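Long-range contact in extracellular solute-binding protein, family 1 (Bifidobacterium longum subsp. infantis, PDB 6FTH), which probably binds human milk oligosaccharides outside the cell and delivers them to an ABC transporter for uptake: residues A[363-377]-A[384-396]. Numbering follows the deposited sequence.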
loop_
_atom_site.group_PDB
_atom_site.type_symbol
_atom_site.label_atom_id
_atom_site.label_comp_id
_atom_site.label_asym_id
_atom_site.label_seq_id
_atom_site.Cartn_x
_atom_site.Cartn_y
_atom_site.Cartn_z
ATOM N N GLU A 363 6.124 -17.208 -16.150
ATOM C CA GLU A 363 5.082 -17.741 -15.280
ATOM C C GLU A 363 5.649 -18.768 -14.306
ATOM O O GLU A 363 5.327 -18.740 -13.110
ATOM C CB GLU A 363 3.954 -18.321 -16.133
ATOM C CG GLU A 363 2.767 -18.856 -15.352
ATOM C CD GLU A 363 1.650 -19.350 -16.251
ATOM O OE1 GLU A 363 1.467 -18.702 -17.308
ATOM O OE2 GLU A 363 0.975 -20.356 -15.906
ATOM N N LYS A 364 6.534 -19.645 -14.807
ATOM C CA LYS A 364 7.197 -20.662 -13.990
ATOM C C LYS A 364 7.791 -20.081 -12.708
ATOM O O LYS A 364 7.550 -20.600 -11.608
ATOM C CB LYS A 364 8.296 -21.314 -14.837
ATOM C CG LYS A 364 9.110 -22.393 -14.154
ATOM C CD LYS A 364 10.232 -22.960 -15.065
ATOM C CE LYS A 364 9.706 -23.717 -16.272
ATOM N NZ LYS A 364 10.823 -24.349 -17.052
ATOM N N TYR A 365 8.555 -18.994 -12.823
ATOM C CA TYR A 365 9.251 -18.468 -11.641
ATOM C C TYR A 365 8.465 -17.382 -10.916
ATOM O O TYR A 365 8.628 -17.215 -9.710
ATOM C CB TYR A 365 10.688 -18.054 -11.967
ATOM C CG TYR A 365 11.511 -19.283 -12.279
ATOM C CD1 TYR A 365 11.808 -20.170 -11.282
ATOM C CD2 TYR A 365 11.897 -19.578 -13.566
ATOM C CE1 TYR A 365 12.505 -21.354 -11.538
ATOM C CE2 TYR A 365 12.603 -20.749 -13.855
ATOM C CZ TYR A 365 12.896 -21.626 -12.826
ATOM O OH TYR A 365 13.574 -22.798 -13.090
ATOM N N SER A 366 7.584 -16.669 -11.603
ATOM C CA SER A 366 6.752 -15.699 -10.899
ATOM C C SER A 366 5.801 -16.400 -9.942
ATOM O O SER A 366 5.663 -15.996 -8.781
ATOM C CB SER A 366 5.982 -14.833 -11.904
ATOM O OG SER A 366 6.820 -13.914 -12.586
ATOM N N VAL A 367 5.173 -17.492 -10.386
ATOM C CA VAL A 367 4.267 -18.216 -9.506
ATOM C C VAL A 367 5.026 -18.840 -8.344
ATOM O O VAL A 367 4.571 -18.773 -7.196
ATOM C CB VAL A 367 3.431 -19.248 -10.289
ATOM C CG1 VAL A 367 2.641 -20.107 -9.327
ATOM C CG2 VAL A 367 2.500 -18.537 -11.269
ATOM N N GLN A 368 6.202 -19.424 -8.615
ATOM C CA GLN A 368 6.955 -20.076 -7.542
ATOM C C GLN A 368 7.549 -19.062 -6.559
ATOM O O GLN A 368 7.602 -19.326 -5.356
ATOM C CB GLN A 368 8.021 -21.008 -8.115
ATOM C CG GLN A 368 7.432 -22.248 -8.770
ATOM C CD GLN A 368 8.515 -23.222 -9.179
ATOM O OE1 GLN A 368 8.805 -24.178 -8.447
ATOM N NE2 GLN A 368 9.147 -22.969 -10.323
ATOM N N GLN A 369 7.972 -17.888 -7.023
ATOM C CA GLN A 369 8.383 -16.881 -6.044
ATOM C C GLN A 369 7.224 -16.494 -5.147
ATOM O O GLN A 369 7.383 -16.289 -3.942
ATOM C CB GLN A 369 8.884 -15.619 -6.723
ATOM C CG GLN A 369 10.160 -15.687 -7.467
ATOM C CD GLN A 369 10.396 -14.374 -8.152
ATOM O OE1 GLN A 369 10.731 -13.379 -7.498
ATOM N NE2 GLN A 369 10.115 -14.314 -9.449
ATOM N N PHE A 370 6.055 -16.302 -5.736
ATOM C CA PHE A 370 4.932 -15.733 -5.006
ATOM C C PHE A 370 4.344 -16.754 -4.033
ATOM O O PHE A 370 3.988 -16.403 -2.908
ATOM C CB PHE A 370 3.896 -15.221 -6.026
ATOM C CG PHE A 370 2.709 -14.516 -5.422
ATOM C CD1 PHE A 370 2.859 -13.383 -4.635
ATOM C CD2 PHE A 370 1.426 -14.964 -5.690
ATOM C CE1 PHE A 370 1.755 -12.749 -4.077
ATOM C CE2 PHE A 370 0.314 -14.326 -5.149
ATOM C CZ PHE A 370 0.482 -13.226 -4.345
ATOM N N LEU A 371 4.248 -18.021 -4.461
ATOM C CA LEU A 371 3.574 -19.080 -3.710
ATOM C C LEU A 371 4.501 -20.191 -3.236
ATOM O O LEU A 371 4.025 -21.136 -2.592
ATOM C CB LEU A 371 2.474 -19.705 -4.586
ATOM C CG LEU A 371 1.421 -18.712 -5.094
ATOM C CD1 LEU A 371 0.442 -19.382 -6.058
ATOM C CD2 LEU A 371 0.687 -18.072 -3.943
ATOM N N GLY A 372 5.781 -20.126 -3.553
ATOM C CA GLY A 372 6.733 -21.169 -3.214
ATOM C C GLY A 372 6.872 -22.212 -4.314
ATOM O O GLY A 372 6.132 -22.244 -5.298
ATOM N N SER A 373 7.846 -23.098 -4.124
ATOM C CA SER A 373 8.189 -24.081 -5.145
ATOM C C SER A 373 7.019 -25.014 -5.443
ATOM O O SER A 373 6.253 -25.391 -4.553
ATOM C CB SER A 373 9.367 -24.916 -4.647
ATOM O OG SER A 373 10.481 -24.098 -4.317
ATOM N N PHE A 374 6.891 -25.388 -6.720
ATOM C CA PHE A 374 5.928 -26.409 -7.120
ATOM C C PHE A 374 6.172 -27.693 -6.332
ATOM O O PHE A 374 7.315 -28.116 -6.133
ATOM C CB PHE A 374 6.071 -26.690 -8.619
ATOM C CG PHE A 374 5.645 -25.541 -9.506
ATOM C CD1 PHE A 374 4.509 -24.806 -9.231
ATOM C CD2 PHE A 374 6.402 -25.208 -10.611
ATOM C CE1 PHE A 374 4.132 -23.766 -10.057
ATOM C CE2 PHE A 374 6.045 -24.179 -11.436
ATOM C CZ PHE A 374 4.911 -23.449 -11.165
ATOM N N GLY A 375 5.087 -28.298 -5.862
ATOM C CA GLY A 375 5.166 -29.505 -5.062
ATOM C C GLY A 375 5.390 -29.286 -3.589
ATOM O O GLY A 375 5.305 -30.248 -2.815
ATOM N N ASN A 376 5.692 -28.063 -3.166
ATOM C CA ASN A 376 5.814 -27.769 -1.749
ATOM C C ASN A 376 4.464 -27.260 -1.261
ATOM O O ASN A 376 3.681 -28.029 -0.696
ATOM C CB ASN A 376 6.975 -26.788 -1.523
ATOM C CG ASN A 376 7.235 -26.507 -0.064
ATOM O OD1 ASN A 376 6.345 -26.645 0.780
ATOM N ND2 ASN A 376 8.455 -26.073 0.241
ATOM N N LEU A 377 4.143 -25.988 -1.538
ATOM C CA LEU A 377 2.854 -25.419 -1.172
ATOM C C LEU A 377 1.886 -25.318 -2.335
ATOM O O LEU A 377 0.699 -25.092 -2.101
ATOM C CB LEU A 377 3.012 -23.987 -0.634
ATOM C CG LEU A 377 3.983 -23.774 0.509
ATOM C CD1 LEU A 377 3.933 -22.304 0.931
ATOM C CD2 LEU A 377 3.608 -24.682 1.665
ATOM N N ARG A 384 -2.707 -23.109 -16.795
ATOM C CA ARG A 384 -2.447 -21.856 -16.071
ATOM C C ARG A 384 -3.217 -21.777 -14.757
ATOM O O ARG A 384 -3.462 -20.685 -14.243
ATOM C CB ARG A 384 -2.720 -20.615 -16.936
ATOM C CG ARG A 384 -2.108 -20.714 -18.323
ATOM C CD ARG A 384 -2.164 -19.400 -19.082
ATOM N NE ARG A 384 -1.099 -18.503 -18.640
ATOM C CZ ARG A 384 -1.020 -17.226 -18.973
ATOM N NH1 ARG A 384 -1.951 -16.683 -19.747
ATOM N NH2 ARG A 384 -0.014 -16.484 -18.531
ATOM N N HIS A 385 -3.568 -22.927 -14.190
ATOM C CA HIS A 385 -4.258 -23.016 -12.908
ATOM C C HIS A 385 -3.314 -23.609 -11.868
ATOM O O HIS A 385 -2.564 -24.558 -12.150
ATOM C CB HIS A 385 -5.521 -23.883 -13.013
ATOM C CG HIS A 385 -6.375 -23.841 -11.784
ATOM N ND1 HIS A 385 -6.064 -24.548 -10.641
ATOM C CD2 HIS A 385 -7.500 -23.146 -11.499
ATOM C CE1 HIS A 385 -6.970 -24.297 -9.712
ATOM N NE2 HIS A 385 -7.854 -23.448 -10.206
ATOM N N TYR A 386 -3.335 -23.025 -10.671
ATOM C CA TYR A 386 -2.463 -23.429 -9.576
ATOM C C TYR A 386 -3.305 -23.542 -8.320
ATOM O O TYR A 386 -4.220 -22.746 -8.115
ATOM C CB TYR A 386 -1.335 -22.414 -9.370
ATOM C CG TYR A 386 -0.497 -22.275 -10.605
ATOM C CD1 TYR A 386 0.577 -23.122 -10.845
ATOM C CD2 TYR A 386 -0.837 -21.348 -11.580
ATOM C CE1 TYR A 386 1.315 -23.023 -11.991
ATOM C CE2 TYR A 386 -0.090 -21.224 -12.741
ATOM C CZ TYR A 386 0.988 -22.078 -12.946
ATOM O OH TYR A 386 1.752 -22.009 -14.086
ATOM N N THR A 387 -2.981 -24.518 -7.471
ATOM C CA THR A 387 -3.684 -24.730 -6.209
ATOM C C THR A 387 -2.707 -24.700 -5.044
ATOM O O THR A 387 -1.707 -25.424 -5.035
ATOM C CB THR A 387 -4.439 -26.059 -6.210
ATOM O OG1 THR A 387 -5.377 -26.063 -7.295
ATOM C CG2 THR A 387 -5.169 -26.255 -4.891
ATOM N N VAL A 388 -3.014 -23.862 -4.071
ATOM C CA VAL A 388 -2.230 -23.728 -2.852
ATOM C C VAL A 388 -2.803 -24.645 -1.774
ATOM O O VAL A 388 -4.023 -24.703 -1.559
ATOM C CB VAL A 388 -2.236 -22.269 -2.372
ATOM C CG1 VAL A 388 -1.447 -22.117 -1.046
ATOM C CG2 VAL A 388 -1.669 -21.352 -3.432
ATOM N N ASP A 389 -1.915 -25.349 -1.075
ATOM C CA ASP A 389 -2.286 -26.066 0.142
ATOM C C ASP A 389 -2.352 -25.017 1.245
ATOM O O ASP A 389 -1.324 -24.583 1.771
ATOM C CB ASP A 389 -1.234 -27.128 0.438
ATOM C CG ASP A 389 -1.594 -28.008 1.616
ATOM O OD1 ASP A 389 -2.276 -27.531 2.539
ATOM O OD2 ASP A 389 -1.167 -29.188 1.616
ATOM N N GLU A 390 -3.565 -24.573 1.564
ATOM C CA GLU A 390 -3.749 -23.404 2.418
ATOM C C GLU A 390 -3.200 -23.622 3.819
ATOM O O GLU A 390 -2.540 -22.733 4.376
ATOM C CB GLU A 390 -5.230 -23.039 2.474
ATOM C CG GLU A 390 -5.782 -22.589 1.130
ATOM C CD GLU A 390 -7.275 -22.490 1.106
ATOM O OE1 GLU A 390 -7.879 -22.218 2.165
ATOM O OE2 GLU A 390 -7.837 -22.682 0.003
ATOM N N ASP A 391 -3.468 -24.790 4.417
ATOM C CA ASP A 391 -2.988 -25.024 5.774
ATOM C C ASP A 391 -1.475 -25.126 5.812
ATOM O O ASP A 391 -0.836 -24.675 6.771
ATOM C CB ASP A 391 -3.614 -26.296 6.339
ATOM C CG ASP A 391 -5.090 -26.148 6.593
ATOM O OD1 ASP A 391 -5.576 -24.990 6.668
ATOM O OD2 ASP A 391 -5.768 -27.190 6.733
ATOM N N LYS A 392 -0.885 -25.724 4.786
ATOM C CA LYS A 392 0.566 -25.854 4.733
ATOM C C LYS A 392 1.228 -24.493 4.541
ATOM O O LYS A 392 2.286 -24.213 5.120
ATOM C CB LYS A 392 0.950 -26.792 3.597
ATOM C CG LYS A 392 2.404 -27.252 3.648
ATOM C CD LYS A 392 2.674 -28.349 2.624
ATOM C CE LYS A 392 4.146 -28.740 2.561
ATOM N NZ LYS A 392 4.412 -29.715 1.437
ATOM N N TYR A 393 0.609 -23.638 3.732
ATOM C CA TYR A 393 1.100 -22.278 3.529
ATOM C C TYR A 393 1.139 -21.511 4.846
ATOM O O TYR A 393 2.152 -20.896 5.191
ATOM C CB TYR A 393 0.176 -21.601 2.508
ATOM C CG TYR A 393 0.483 -20.178 2.123
ATOM C CD1 TYR A 393 0.327 -19.143 3.028
ATOM C CD2 TYR A 393 0.878 -19.875 0.822
ATOM C CE1 TYR A 393 0.594 -17.844 2.665
ATOM C CE2 TYR A 393 1.138 -18.570 0.443
ATOM C CZ TYR A 393 0.990 -17.568 1.371
ATOM O OH TYR A 393 1.254 -16.256 1.036
ATOM N N THR A 394 0.033 -21.514 5.591
ATOM C CA THR A 394 0.008 -20.775 6.855
ATOM C C THR A 394 1.014 -21.333 7.847
ATOM O O THR A 394 1.661 -20.574 8.579
ATOM C CB THR A 394 -1.395 -20.768 7.440
ATOM O OG1 THR A 394 -1.849 -22.103 7.613
ATOM C CG2 THR A 394 -2.352 -20.073 6.515
ATOM N N LYS A 395 1.184 -22.655 7.872
ATOM C CA LYS A 395 2.197 -23.220 8.753
ATOM C C LYS A 395 3.594 -22.767 8.351
ATOM O O LYS A 395 4.415 -22.444 9.215
ATOM C CB LYS A 395 2.092 -24.742 8.785
ATOM C CG LYS A 395 3.096 -25.375 9.740
ATOM C CD LYS A 395 2.856 -26.833 9.964
ATOM C CE LYS A 395 3.755 -27.342 11.099
ATOM N NZ LYS A 395 5.198 -27.213 10.768
ATOM N N ALA A 396 3.894 -22.726 7.049
ATOM C CA ALA A 396 5.222 -22.280 6.626
ATOM C C ALA A 396 5.479 -20.841 7.063
ATOM O O ALA A 396 6.582 -20.501 7.523
ATOM C CB ALA A 396 5.350 -22.413 5.111
HETATM O O HOH W 1 1.947 -15.235 -1.252
#
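Glu363, in the first turn of helix 363-371, divides its carboxylate between Arg384, just before strand 385-388, and Tyr386 within it. OE1 takes both Arg384 NE and Arg384 NH2, each at 2.9 Å, in a side-on salt bridge from the same face of the carboxylate. OE2 offers its anti lone pair to Tyr386 OH at 2.6 Å, with the carboxylate turned 78° from the phenol ring. With CG anti to the backbone N (chi1 -177°), the acid group is carried out to the strand. Without the carboxylate, as with an alanine here, the Arg384 guanidinium is likely to lose its countercharge and the Tyr386 hydroxyl its acceptor.

One turn on, Val367 lays CG1 over the centre of the Tyr386 ring, a CH-pi contact 4.0 Å from the centroid, while Phe374 meets the same ring rim to rim with the planes nearly parallel. Gln368 helps to position Phe374: its OE1 accepts from Phe374 N, and its CG covers one face of the phenyl ring. Leu371 continues the apolar row onto Val388.

Beyond Gly372, where the chain leaves the helix with positive phi, Leu377 O accepts a nearly straight bond from Asp389 N (2.8 Å), just where Asp389 caps helix 390-398. Leu377 CD2 presses tightly on Lys392 CG at 3.5 Å and CD1 reaches Tyr393, while Lys392 NZ bonds to Asn376 O from above the carbonyl plane.

Helix 363-371 packs on the beta hairpin of strands 378-382 and 385-388, with 418-420 parallel beside the latter. The Glu363 bonds probably hold the start of the helix to the strand, the Leu377-Asp389 bond ties the following loop to the start of helix 390-398, and Val367, Leu371 and Phe374 supply the apolar contacts between.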